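Local coordinates for protein E3 homolog (PDB 1SFU) that binds left-handed Z-DNA through its N-terminal Zalpha domain and, as a whole, probably binds Z-RNA and double-stranded RNA to inhibit host antiviral responses, at residues S15-K18 with K19-S23; I33-S36 with N37-I41. One frame throughout, in Å; residues are numbered along the deposited sequence.

Interaction 1 of 2, residues S15-K18 with K19-S23; sequences SLVK and KEVLS
Val21 N-H binds Val17 O, with N to O at 3.0 Å and an N-H...O angle of 167°. Three more i to i+4 bonds, Lys19 to Ser15, Glu20 to Leu16 and Leu22 to Lys18, continue the alpha-helical ladder. A methyl of Val21, CG2, sits 3.0 Å from Lys18 O, a tight van der Waals contact. This approach follows from the Val21 rotamer (chi1 -61°), which places CG2 between the backbone N and the carbonyl carbon. Outside the ladder, the Lys18 chain is fully extended and runs alongside Leu22, both pointing the same way, with Lys18 CG 3.9 Å from Leu22 CD1. Val17 and Val21 line up one turn apart, CG1 to CG1 at 4.3 Å. Glu20 O accepts both Ser23 N and Ser23 OG, the hydroxyl in a short bond of 2.5 Å. The contact occupies the middle and C-terminal part of helix 11-22 in the Zalpha domain: Val17 packs on Ile46 and Leu50 of helix 43-55 and Val21 on Leu53 of the same helix, while Glu20 leans on Leu35 and Arg38 of helix 32-38.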
# COMPACT_ATOMS: atom_id res chain seq x y z
N SER C 15 5.17 14.36 -16.34
CA SER C 15 4.82 15.27 -17.42
C SER C 15 3.71 14.71 -18.32
O SER C 15 2.81 15.44 -18.73
CB SER C 15 6.06 15.60 -18.26
OG SER C 15 7.08 16.17 -17.45
N LEU C 16 3.78 13.42 -18.63
CA LEU C 16 2.76 12.82 -19.48
C LEU C 16 1.40 12.85 -18.79
O LEU C 16 0.39 13.14 -19.41
CB LEU C 16 3.12 11.37 -19.81
CG LEU C 16 4.34 11.12 -20.70
CD1 LEU C 16 4.68 9.63 -20.70
CD2 LEU C 16 4.06 11.62 -22.11
N VAL C 17 1.39 12.55 -17.49
CA VAL C 17 0.13 12.54 -16.75
C VAL C 17 -0.45 13.94 -16.61
O VAL C 17 -1.66 14.14 -16.77
CB VAL C 17 0.32 11.93 -15.33
CG1 VAL C 17 -1.02 11.91 -14.60
CG2 VAL C 17 0.88 10.54 -15.44
N LYS C 18 0.40 14.92 -16.30
CA LYS C 18 -0.07 16.29 -16.14
C LYS C 18 -0.70 16.78 -17.44
O LYS C 18 -1.78 17.38 -17.44
CB LYS C 18 1.08 17.20 -15.72
CG LYS C 18 0.67 18.66 -15.50
CD LYS C 18 1.81 19.45 -14.87
CE LYS C 18 1.47 20.93 -14.76
NZ LYS C 18 2.60 21.70 -14.14
N LYS C 19 -0.04 16.50 -18.56
CA LYS C 19 -0.55 16.92 -19.85
C LYS C 19 -1.92 16.30 -20.09
O LYS C 19 -2.83 16.97 -20.58
CB LYS C 19 0.43 16.50 -20.95
CG LYS C 19 0.29 17.29 -22.24
CD LYS C 19 1.46 17.02 -23.18
CE LYS C 19 1.47 18.01 -24.34
NZ LYS C 19 1.59 19.42 -23.85
N GLU C 20 -2.08 15.03 -19.72
CA GLU C 20 -3.36 14.35 -19.91
C GLU C 20 -4.49 14.95 -19.09
O GLU C 20 -5.58 15.19 -19.60
CB GLU C 20 -3.23 12.86 -19.57
CG GLU C 20 -2.41 12.05 -20.55
CD GLU C 20 -3.02 12.02 -21.93
OE1 GLU C 20 -4.13 11.46 -22.09
OE2 GLU C 20 -2.38 12.55 -22.87
N VAL C 21 -4.25 15.18 -17.80
CA VAL C 21 -5.29 15.73 -16.94
C VAL C 21 -5.67 17.15 -17.36
O VAL C 21 -6.84 17.52 -17.30
CB VAL C 21 -4.86 15.72 -15.45
CG1 VAL C 21 -4.60 14.29 -15.00
CG2 VAL C 21 -3.63 16.58 -15.25
N LEU C 22 -4.68 17.93 -17.78
CA LEU C 22 -4.96 19.30 -18.20
C LEU C 22 -5.80 19.35 -19.47
O LEU C 22 -6.44 20.36 -19.75
CB LEU C 22 -3.65 20.07 -18.41
CG LEU C 22 -2.94 20.45 -17.11
CD1 LEU C 22 -1.62 21.15 -17.40
CD2 LEU C 22 -3.86 21.34 -16.28
N SER C 23 -5.82 18.26 -20.22
CA SER C 23 -6.61 18.22 -21.45
C SER C 23 -8.07 17.91 -21.16
O SER C 23 -8.92 18.00 -22.04
CB SER C 23 -6.04 17.17 -22.42
OG SER C 23 -6.27 15.85 -21.95

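Interaction 2 of 2, residues I33-S36 with N37-I41; sequences ISLS and NRLKI
Ser36 and Ile41 close the end of helix 32-38, within the helix-turn-helix of this Zalpha domain, in a turn that has the 6→1 bond and positive-phi residue of a Schellman motif but lacks its 5→2 bond. The 6→1 bond is Ile41 N-H to Ser36 O, 3.1 Å from N to O, lying in the carbonyl plane on a lone pair; Lys40, with positive phi, is the first residue to leave the helical path. Ser36 OG, swung anti to its own N (chi1 164°), reaches forward across the turn to Ile41 O as a donor, though the modelled separation is so short that its exact length is doubtful. The tight side is that of Leu35 and Leu39. Leu39 N-H donates almost straight to Leu35 O at 2.9 Å. Leu39 CD1 comes within 3.0 Å of the same Leu35 O. The leucine ends meet at 4.2 Å between Leu35 CD2 and Leu39 CD1. Ile46 of helix 43-55 and Glu20 of helix 11-22 pack on both leucines. The solvent side is looser. There Arg38, extended from CG to NE, runs outward and back toward Ser34, whose OG lies over one face of its guanidinium, 3.3 Å from Arg38 NH2, at an angle too poor for a hydrogen bond. Farther round, the Lys40 chain folds back over the turn, and Lys40 NZ donates to Asn37 O at 2.7 Å, with a C=O...N angle of 170°.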
# COMPACT_ATOMS: atom_id res chain seq x y z
N ILE C 33 -6.55 3.61 -13.95
CA ILE C 33 -6.62 2.50 -14.89
C ILE C 33 -6.75 3.01 -16.33
O ILE C 33 -6.09 2.50 -17.24
CB ILE C 33 -7.81 1.57 -14.58
CG1 ILE C 33 -7.91 0.49 -15.65
CG2 ILE C 33 -9.09 2.36 -14.49
CD1 ILE C 33 -6.65 -0.34 -15.81
N SER C 34 -7.58 4.03 -16.54
CA SER C 34 -7.75 4.59 -17.87
C SER C 34 -6.44 5.21 -18.35
O SER C 34 -5.99 4.96 -19.47
CB SER C 34 -8.85 5.64 -17.88
OG SER C 34 -8.96 6.21 -19.17
N LEU C 35 -5.84 6.03 -17.50
CA LEU C 35 -4.58 6.69 -17.84
C LEU C 35 -3.50 5.66 -18.12
O LEU C 35 -2.75 5.79 -19.09
CB LEU C 35 -4.14 7.61 -16.70
CG LEU C 35 -4.96 8.90 -16.56
CD1 LEU C 35 -4.50 9.66 -15.32
CD2 LEU C 35 -4.78 9.75 -17.81
N SER C 36 -3.41 4.65 -17.27
CA SER C 36 -2.42 3.60 -17.45
C SER C 36 -2.61 2.95 -18.81
O SER C 36 -1.65 2.59 -19.49
CB SER C 36 -2.57 2.52 -16.37
OG SER C 36 -1.88 1.34 -16.74
N ASN C 37 -3.87 2.81 -19.21
CA ASN C 37 -4.23 2.19 -20.47
C ASN C 37 -3.79 3.02 -21.68
O ASN C 37 -3.33 2.47 -22.68
CB ASN C 37 -5.74 1.96 -20.50
CG ASN C 37 -6.19 1.19 -21.72
OD1 ASN C 37 -5.49 0.32 -22.22
ND2 ASN C 37 -7.39 1.50 -22.19
N ARG C 38 -3.92 4.34 -21.59
CA ARG C 38 -3.54 5.23 -22.69
C ARG C 38 -2.04 5.41 -22.80
O ARG C 38 -1.45 5.15 -23.85
CB ARG C 38 -4.19 6.60 -22.53
CG ARG C 38 -5.71 6.61 -22.50
CD ARG C 38 -6.24 8.03 -22.62
NE ARG C 38 -7.60 8.18 -22.10
CZ ARG C 38 -8.66 7.52 -22.55
NH1 ARG C 38 -8.53 6.64 -23.54
NH2 ARG C 38 -9.85 7.74 -22.00
N LEU C 39 -1.42 5.85 -21.72
CA LEU C 39 0.02 6.09 -21.71
C LEU C 39 0.83 4.79 -21.70
O LEU C 39 2.06 4.83 -21.65
CB LEU C 39 0.39 6.95 -20.50
CG LEU C 39 -0.21 8.36 -20.43
CD1 LEU C 39 -1.72 8.28 -20.31
CD2 LEU C 39 0.36 9.10 -19.24
N LYS C 40 0.14 3.66 -21.75
CA LYS C 40 0.80 2.35 -21.73
C LYS C 40 1.84 2.30 -20.62
O LYS C 40 2.98 1.89 -20.85
CB LYS C 40 1.46 2.07 -23.08
CG LYS C 40 0.49 1.94 -24.23
CD LYS C 40 -0.36 0.68 -24.08
CE LYS C 40 -1.40 0.59 -25.19
NZ LYS C 40 -2.39 1.70 -25.09
N ILE C 41 1.44 2.71 -19.43
CA ILE C 41 2.33 2.72 -18.27
C ILE C 41 1.66 1.98 -17.12
O ILE C 41 0.44 1.92 -17.04
CB ILE C 41 2.64 4.17 -17.84
CG1 ILE C 41 3.41 4.88 -18.96
CG2 ILE C 41 3.44 4.18 -16.54
CD1 ILE C 41 3.73 6.34 -18.66

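How the interactions relate
Interactions 1 and 2 come in series along the chain, the first in helix 11-22 and the second at the end of helix 32-38, with centres about 12 Å apart. They meet directly: Leu16 CB packs against Leu39 CD2 at 3.6 Å, and Glu20 CG against Leu39 CD1 at 3.8 Å. The short antiparallel sheet completes the winged helix-turn-helix fold characteristic of Zalpha domains. Neither contact touches the bound nucleic acid, whose nearest atoms lie about 12 Å from interaction 1 and 7 Å from interaction 2. Both also rest on helix 43-55, through Ile46 and Leu50, so the three helices share one small apolar core.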